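Local structure of amidase, hydantoinase/carbamoylase family (Paraburkholderia phymatum, 6C0D) at residues Y192-I197 against S366-V371; T214-I219 against V336-A341. The protein probably hydrolyses N-carbamoyl-L-amino acids as a zinc-binding homodimeric amidase of the peptidase M20 family. All blocks are in the same frame, centred on the assembly; numbering follows the deposited sequence. Where two conformers were deposited one is given.

Overall arrangement
The two contacts illustrate how a metallohydrolase sets a metal site beside ordinary sheet structure. Interaction 1 is wholly buried and mostly a matter of side chains: a zinc-ligand histidine, a second imidazole, two carboxylates and ordered water join strand 189-198 to residues 366-371, the loop and helix that follow strand 358-363. Interaction 2 is only partly buried and relies on backbone bonds, which add the short strand 336-337 to strand 210-227. Their centres lie about 10 Å apart, and helix 368-372 connects them, with Ala369 and Gln370 packing on Ile216 and Ala369 also near Met338. Along the chain, interaction 2 is nested inside the loop that interaction 1 closes.

Interaction 1 of 2, residues Y192-I197 against S366-V371; sequences YLEPHI and SHDAQV. With ZN (zinc ion), chain B.
His367 turns the edge of its imidazole toward the face of His196, an edge-to-face pair with centroids 4.3 Å apart and planes at 57°. CE1 of His367 lies over the centre of the His196 ring, while ND1 of His367 comes 3.5 Å from CD2 of His196. The His196 ring is fixed at both nitrogens: NE2 binds the zinc ion at 2.1 Å, and ND1 donates an almost straight bond, in the ring plane, to the Ile197 carbonyl. A zinc-bound water lies 2.7 Å from ND1 of His367 at the edge of its ring, linking the second imidazole to the metal.

Polar contacts continue around Glu194. Extended from the strand with CG anti to the backbone N (chi1 -178°), it brings OE1 beside Ala369 and OE2 to a water. This water donates to both Glu194 OE2 and Asp368 OD2 and accepts from Asp368 N, so it bridges two carboxylates that would otherwise probably repel. The Tyr192 hydroxyl donates to Glu194 OE1 from above the carboxylate plane. Ser144 holds the other oxygen of Asp368, and Ser88 also bonds Glu194 OE2.

Apolar packing is slight: Tyr192 sets CE1 3.9 Å from CB of Ala369. With His89 and Asp100 completing the protein ligands of this zinc, the arrangement belongs to the metal centre of an M20-family hydrolase.

Interaction 2 of 2, residues T214-I219 against V336-A341; sequences TTIVGI and VTMDAA
A short antiparallel beta ladder joins Thr214-Ile219, part of strand 210-227, to Val336-Ala341, where a two-residue strand runs on through a short connection into helix 340-353. Ile216 and Val336 form a hydrogen-bonded pair: Ile216 N donates to Val336 O at 2.8 Å, and Val336 N returns a bond to Ile216 O at 2.9 Å. Next to them Thr215 and Thr337 make a non-hydrogen-bonded pair, and Met338 N closes the ladder on Thr214 O, also at 2.9 Å and with an N-H...O angle of 167°. Between these bonds, CA of Thr215 adds a CA-H...O contact to Val336 O at 3.5 Å.

The side chains separate by face. On one, Thr215 and Thr337 cross, with OG1 of Thr215 4.1 Å from the methyl CG2 of Thr337. CG2 of Thr215, placed anti to the backbone N, folds against the Val336 carbonyl. The opposite face carries Ile216 and Val336. Met338 bends at both chi2 and chi3, which brings its terminal methyl CE over to CD1 of Ile216 at 3.6 Å; CB and CG of the methionine pass beside Thr214 O. Ile216 also reaches Ala369 and Gln370 of helix 368-372, while Val336 packs on the loop at Ala373 and Gln374.

Strand 358-363 takes Thr214 and Thr215 through backbone bonds to Met361 and Ser363, so the ladder is bonded on to a further strand. After Met338, Asp339 is the N-cap of helix 340-353, its OD2 accepting from Leu342 N. Backbone bonds therefore set the register of this junction, while the methyl-to-methyl contact of Ile216 with Met338 adds apolar packing on the side where helix 368-372 lies.

Interaction 1 of 2, residues Y192-I197 against S366-V371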
ATOM      1  N   TYR A 192     -37.290  18.615 -12.920  1.00 18.04           N
ATOM      2  CA  TYR A 192     -36.928  17.707 -11.833  1.00 16.45           C
ATOM      3  C   TYR A 192     -36.149  18.485 -10.776  1.00 17.16           C
ATOM      4  O   TYR A 192     -35.222  19.225 -11.117  1.00 16.11           O
ATOM      5  CB  TYR A 192     -36.082  16.533 -12.366  1.00 14.73           C
ATOM      6  CG  TYR A 192     -35.519  15.621 -11.289  1.00 17.19           C
ATOM      7  CD1 TYR A 192     -34.156  15.593 -11.012  1.00 17.12           C
ATOM      8  CD2 TYR A 192     -36.356  14.788 -10.559  1.00 17.47           C
ATOM      9  CE1 TYR A 192     -33.639  14.745 -10.018  1.00 16.86           C
ATOM     10  CE2 TYR A 192     -35.864  13.961  -9.558  1.00 17.75           C
ATOM     11  CZ  TYR A 192     -34.497  13.940  -9.304  1.00 19.96           C
ATOM     12  OH  TYR A 192     -34.010  13.091  -8.341  1.00 21.38           O
ATOM     13  N   LEU A 193     -36.524  18.329  -9.501  1.00 15.53           N
ATOM     14  CA  LEU A 193     -35.804  18.957  -8.389  1.00 14.46           C
ATOM     15  C   LEU A 193     -35.333  17.868  -7.428  1.00 17.14           C
ATOM     16  O   LEU A 193     -36.151  17.072  -6.955  1.00 15.89           O
ATOM     17  CB  LEU A 193     -36.726  19.947  -7.660  1.00 16.91           C
ATOM     18  CG  LEU A 193     -36.336  20.404  -6.237  1.00 18.04           C
ATOM     19  CD1 LEU A 193     -34.978  21.102  -6.202  1.00 18.83           C
ATOM     20  CD2 LEU A 193     -37.441  21.293  -5.651  1.00 22.70           C
ATOM     21  N   GLU A 194     -34.028  17.823  -7.140  1.00 16.09           N
ATOM     22  CA  GLU A 194     -33.494  16.873  -6.155  1.00 14.01           C
ATOM     23  C   GLU A 194     -32.846  17.605  -4.987  1.00 14.94           C
ATOM     24  O   GLU A 194     -31.688  18.049  -5.092  1.00 16.03           O
ATOM     25  CB  GLU A 194     -32.480  15.910  -6.794  1.00 15.24           C
ATOM     26  CG  GLU A 194     -31.972  14.888  -5.745  1.00 18.50           C
ATOM     27  CD  GLU A 194     -31.319  13.657  -6.352  1.00 25.06           C
ATOM     28  OE1 GLU A 194     -31.297  13.524  -7.597  1.00 20.28           O
ATOM     29  OE2 GLU A 194     -30.835  12.815  -5.561  1.00 22.12           O
ATOM     30  N   PRO A 195     -33.511  17.715  -3.837  1.00 15.09           N
ATOM     31  CA  PRO A 195     -32.815  18.205  -2.637  1.00 13.98           C
ATOM     32  C   PRO A 195     -31.883  17.121  -2.115  1.00 18.76           C
ATOM     33  O   PRO A 195     -32.175  15.931  -2.227  1.00 19.77           O
ATOM     34  CB  PRO A 195     -33.953  18.468  -1.636  1.00 15.67           C
ATOM     35  CG  PRO A 195     -35.273  18.365  -2.471  1.00 15.65           C
ATOM     36  CD  PRO A 195     -34.917  17.379  -3.559  1.00 16.96           C
ATOM     37  N   HIS A 196     -30.757  17.534  -1.536  1.00 15.64           N
ATOM     38  CA  HIS A 196     -29.802  16.552  -1.009  1.00 20.38           C
ATOM     39  C   HIS A 196     -28.955  17.204   0.082  1.00 22.41           C
ATOM     40  O   HIS A 196     -28.714  18.410   0.044  1.00 19.47           O
ATOM     41  CB  HIS A 196     -28.912  16.034  -2.160  1.00 20.05           C
ATOM     42  CG  HIS A 196     -28.300  14.685  -1.920  1.00 20.63           C
ATOM     43  ND1 HIS A 196     -27.221  14.495  -1.087  1.00 23.22           N
ATOM     44  CD2 HIS A 196     -28.589  13.469  -2.443  1.00 21.87           C
ATOM     45  CE1 HIS A 196     -26.885  13.216  -1.082  1.00 28.61           C
ATOM     46  NE2 HIS A 196     -27.703  12.573  -1.892  1.00 26.78           N
ATOM     47  N   ILE A 197     -28.463  16.398   1.040  1.00 18.53           N
ATOM     48  CA  ILE A 197     -27.502  16.923   1.998  1.00 19.49           C
ATOM     49  C   ILE A 197     -26.144  17.069   1.321  1.00 23.78           C
ATOM     50  O   ILE A 197     -25.853  16.440   0.298  1.00 24.77           O
ATOM     51  CB  ILE A 197     -27.376  16.015   3.238  1.00 29.46           C
ATOM     52  CG1 ILE A 197     -26.882  14.626   2.797  1.00 29.71           C
ATOM     53  CG2 ILE A 197     -28.679  15.924   3.985  1.00 27.77           C
ATOM     54  CD1 ILE A 197     -26.236  13.820   3.918  1.00 33.41           C
ATOM     55  N   SER A 366     -21.775  12.506  -7.300  1.00 25.34           N
ATOM     56  CA  SER A 366     -22.757  12.141  -8.310  0.54 24.68           C
ATOM     57  C   SER A 366     -24.122  11.883  -7.671  1.00 31.35           C
ATOM     58  O   SER A 366     -24.231  11.549  -6.491  1.00 25.10           O
ATOM     59  CB  SER A 366     -22.289  10.910  -9.095  0.54 30.02           C
ATOM     60  OG  SER A 366     -21.990   9.821  -8.248  0.54 28.31           O
ATOM     61  N   HIS A 367     -25.172  12.044  -8.475  1.00 23.04           N
ATOM     62  CA  HIS A 367     -26.558  11.947  -8.018  1.00 22.03           C
ATOM     63  C   HIS A 367     -27.429  11.516  -9.188  1.00 25.60           C
ATOM     64  O   HIS A 367     -27.041  11.659 -10.345  1.00 25.33           O
ATOM     65  CB  HIS A 367     -27.110  13.282  -7.493  1.00 20.17           C
ATOM     66  CG  HIS A 367     -26.295  13.876  -6.389  1.00 25.79           C
ATOM     67  ND1 HIS A 367     -26.316  13.372  -5.107  1.00 28.54           N
ATOM     68  CD2 HIS A 367     -25.427  14.917  -6.375  1.00 24.66           C
ATOM     69  CE1 HIS A 367     -25.490  14.074  -4.348  1.00 30.49           C
ATOM     70  NE2 HIS A 367     -24.945  15.024  -5.090  1.00 24.23           N
ATOM     71  N   ASP A 368     -28.621  11.002  -8.871  1.00 22.19           N
ATOM     72  CA  ASP A 368     -29.603  10.707  -9.916  1.00 24.36           C
ATOM     73  C   ASP A 368     -29.850  11.910 -10.824  1.00 24.81           C
ATOM     74  O   ASP A 368     -30.135  11.740 -12.014  1.00 25.54           O
ATOM     75  CB  ASP A 368     -30.926  10.263  -9.292  1.00 23.77           C
ATOM     76  CG  ASP A 368     -30.832   8.881  -8.675  1.00 23.59           C
ATOM     77  OD1 ASP A 368     -30.482   7.938  -9.402  1.00 25.43           O
ATOM     78  OD2 ASP A 368     -31.091   8.757  -7.458  1.00 26.45           O
ATOM     79  N   ALA A 369     -29.744  13.126 -10.287  1.00 19.39           N
ATOM     80  CA  ALA A 369     -29.992  14.319 -11.095  1.00 21.18           C
ATOM     81  C   ALA A 369     -29.060  14.398 -12.299  1.00 20.45           C
ATOM     82  O   ALA A 369     -29.414  15.005 -13.316  1.00 22.26           O
ATOM     83  CB  ALA A 369     -29.834  15.581 -10.243  1.00 19.62           C
ATOM     84  N   GLN A 370     -27.858  13.822 -12.207  1.00 19.23           N
ATOM     85  CA  GLN A 370     -26.969  13.894 -13.360  1.00 20.55           C
ATOM     86  C   GLN A 370     -27.501  13.060 -14.522  1.00 26.53           C
ATOM     87  O   GLN A 370     -27.213  13.366 -15.688  1.00 26.44           O
ATOM     88  CB  GLN A 370     -25.554  13.443 -12.980  1.00 21.32           C
ATOM     89  CG  GLN A 370     -25.351  11.965 -12.968  1.00 27.80           C
ATOM     90  CD  GLN A 370     -24.036  11.593 -12.325  1.00 35.16           C
ATOM     91  OE1 GLN A 370     -23.554  12.310 -11.457  1.00 31.78           O
ATOM     92  NE2 GLN A 370     -23.452  10.473 -12.747  1.00 29.71           N
ATOM     93  N   VAL A 371     -28.245  11.994 -14.224  1.00 22.71           N
ATOM     94  CA  VAL A 371     -28.872  11.184 -15.268  1.00 24.11           C
ATOM     95  C   VAL A 371     -30.105  11.896 -15.823  1.00 24.00           C
ATOM     96  O   VAL A 371     -30.309  11.974 -17.042  1.00 23.70           O
ATOM     97  CB  VAL A 371     -29.231   9.795 -14.704  1.00 25.59           C
ATOM     98  CG1 VAL A 371     -30.124   9.000 -15.679  1.00 26.84           C
ATOM     99  CG2 VAL A 371     -27.956   9.008 -14.363  1.00 24.94           C
TER
HETATM  100 ZN    ZN B 501     -27.467  10.464  -2.247  0.70 26.97          ZN
HETATM  101  O   HOH W   1     -29.655  10.672  -6.203  1.00 24.79           O
HETATM  102  O   HOH W   2     -27.515  11.105  -4.409  1.00 28.61           O
HETATM  103  O   HOH W   3     -25.507   9.728  -2.501  1.00 35.17           O

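Interaction 2 of 2, residues T214-I219 against V336-A341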
ATOM      1  N   THR A 214     -24.794  24.443  -9.187  1.00 15.65           N
ATOM      2  CA  THR A 214     -24.556  24.917 -10.555  1.00 15.57           C
ATOM      3  C   THR A 214     -24.390  23.756 -11.524  1.00 17.59           C
ATOM      4  O   THR A 214     -25.002  23.727 -12.604  1.00 18.20           O
ATOM      5  CB  THR A 214     -23.290  25.777 -10.577  1.00 20.35           C
ATOM      6  OG1 THR A 214     -22.230  25.034  -9.950  1.00 19.90           O
ATOM      7  CG2 THR A 214     -23.524  27.067  -9.805  1.00 21.48           C
ATOM      8  N   THR A 215     -23.528  22.811 -11.159  1.00 17.37           N
ATOM      9  CA  THR A 215     -23.041  21.769 -12.051  1.00 20.10           C
ATOM     10  C   THR A 215     -22.673  20.575 -11.190  1.00 19.98           C
ATOM     11  O   THR A 215     -22.116  20.748 -10.101  1.00 20.43           O
ATOM     12  CB  THR A 215     -21.787  22.236 -12.809  1.00 22.32           C
ATOM     13  OG1 THR A 215     -22.065  23.450 -13.505  1.00 23.23           O
ATOM     14  CG2 THR A 215     -21.314  21.178 -13.808  1.00 21.26           C
ATOM     15  N   ILE A 216     -22.979  19.378 -11.673  1.00 18.64           N
ATOM     16  CA  ILE A 216     -22.453  18.148 -11.088  1.00 18.28           C
ATOM     17  C   ILE A 216     -21.125  17.830 -11.775  1.00 21.51           C
ATOM     18  O   ILE A 216     -21.065  17.745 -13.006  1.00 18.31           O
ATOM     19  CB  ILE A 216     -23.465  17.004 -11.238  1.00 21.22           C
ATOM     20  CG1 ILE A 216     -24.753  17.371 -10.477  1.00 20.38           C
ATOM     21  CG2 ILE A 216     -22.886  15.680 -10.743  1.00 21.30           C
ATOM     22  CD1 ILE A 216     -25.889  16.366 -10.693  1.00 20.27           C
ATOM     23  N   VAL A 217     -20.050  17.690 -10.990  1.00 17.88           N
ATOM     24  CA  VAL A 217     -18.708  17.665 -11.583  1.00 17.08           C
ATOM     25  C   VAL A 217     -18.531  16.411 -12.428  1.00 19.19           C
ATOM     26  O   VAL A 217     -19.153  15.369 -12.184  1.00 19.52           O
ATOM     27  CB  VAL A 217     -17.610  17.735 -10.499  1.00 20.05           C
ATOM     28  CG1 VAL A 217     -17.654  19.090  -9.759  1.00 19.78           C
ATOM     29  CG2 VAL A 217     -17.771  16.563  -9.535  1.00 18.09           C
ATOM     30  N   GLY A 218     -17.703  16.528 -13.473  1.00 18.15           N
ATOM     31  CA  GLY A 218     -17.222  15.350 -14.162  1.00 20.20           C
ATOM     32  C   GLY A 218     -16.101  14.681 -13.379  1.00 21.24           C
ATOM     33  O   GLY A 218     -15.534  15.274 -12.458  1.00 18.27           O
ATOM     34  N   ILE A 219     -15.794  13.433 -13.742  1.00 18.82           N
ATOM     35  CA  ILE A 219     -14.841  12.601 -12.993  1.00 21.83           C
ATOM     36  C   ILE A 219     -13.900  11.881 -13.957  1.00 19.82           C
ATOM     37  O   ILE A 219     -14.321  11.420 -15.025  1.00 21.66           O
ATOM     38  CB  ILE A 219     -15.573  11.568 -12.105  1.00 21.74           C
ATOM     39  CG1 ILE A 219     -16.582  12.280 -11.176  1.00 24.15           C
ATOM     40  CG2 ILE A 219     -14.554  10.787 -11.236  1.00 19.11           C
ATOM     41  CD1 ILE A 219     -17.541  11.349 -10.438  1.00 30.12           C
ATOM     42  N   VAL A 336     -22.200  17.907 -15.716  1.00 20.43           N
ATOM     43  CA  VAL A 336     -23.609  17.996 -16.104  1.00 21.95           C
ATOM     44  C   VAL A 336     -24.166  19.252 -15.450  1.00 21.30           C
ATOM     45  O   VAL A 336     -24.238  19.332 -14.218  1.00 18.70           O
ATOM     46  CB  VAL A 336     -24.415  16.751 -15.699  1.00 20.75           C
ATOM     47  CG1 VAL A 336     -25.913  16.977 -15.984  1.00 24.07           C
ATOM     48  CG2 VAL A 336     -23.932  15.510 -16.477  1.00 27.23           C
ATOM     49  N   THR A 337     -24.541  20.242 -16.262  1.00 21.24           N
ATOM     50  CA  THR A 337     -25.023  21.495 -15.683  1.00 20.15           C
ATOM     51  C   THR A 337     -26.469  21.351 -15.234  1.00 17.71           C
ATOM     52  O   THR A 337     -27.267  20.648 -15.861  1.00 19.99           O
ATOM     53  CB  THR A 337     -24.923  22.640 -16.693  1.00 32.27           C
ATOM     54  OG1 THR A 337     -25.808  22.363 -17.773  1.00 34.30           O
ATOM     55  CG2 THR A 337     -23.513  22.746 -17.248  1.00 27.60           C
ATOM     56  N   MET A 338     -26.809  22.039 -14.147  1.00 16.26           N
ATOM     57  CA  MET A 338     -28.201  22.125 -13.748  1.00 17.73           C
ATOM     58  C   MET A 338     -28.877  23.241 -14.535  1.00 18.18           C
ATOM     59  O   MET A 338     -28.236  24.219 -14.930  1.00 19.23           O
ATOM     60  CB  MET A 338     -28.320  22.381 -12.242  1.00 14.55           C
ATOM     61  CG  MET A 338     -27.650  21.283 -11.378  1.00 15.56           C
ATOM     62  SD  MET A 338     -28.480  19.695 -11.431  1.00 19.72           S
ATOM     63  CE  MET A 338     -27.592  18.820 -12.777  1.00 17.66           C
ATOM     64  N   ASP A 339     -30.179  23.077 -14.772  1.00 16.62           N
ATOM     65  CA  ASP A 339     -30.905  24.019 -15.627  1.00 15.74           C
ATOM     66  C   ASP A 339     -30.796  25.439 -15.081  1.00 17.44           C
ATOM     67  O   ASP A 339     -31.037  25.670 -13.895  1.00 15.78           O
ATOM     68  CB  ASP A 339     -32.380  23.614 -15.706  1.00 17.03           C
ATOM     69  CG  ASP A 339     -33.149  24.463 -16.689  1.00 17.91           C
ATOM     70  OD1 ASP A 339     -33.133  24.127 -17.892  1.00 17.43           O
ATOM     71  OD2 ASP A 339     -33.737  25.475 -16.245  1.00 17.16           O
ATOM     72  N   ALA A 340     -30.424  26.398 -15.948  1.00 17.57           N
ATOM     73  CA  ALA A 340     -30.162  27.756 -15.451  1.00 17.67           C
ATOM     74  C   ALA A 340     -31.422  28.438 -14.909  1.00 18.48           C
ATOM     75  O   ALA A 340     -31.371  29.138 -13.884  1.00 15.95           O
ATOM     76  CB  ALA A 340     -29.546  28.605 -16.559  1.00 18.80           C
ATOM     77  N   ALA A 341     -32.563  28.283 -15.585  1.00 16.08           N
ATOM     78  CA  ALA A 341     -33.774  28.923 -15.065  1.00 13.82           C
ATOM     79  C   ALA A 341     -34.237  28.270 -13.757  1.00 14.33           C
ATOM     80  O   ALA A 341     -34.677  28.971 -12.835  1.00 15.85           O
ATOM     81  CB  ALA A 341     -34.889  28.906 -16.143  1.00 14.49           C
TER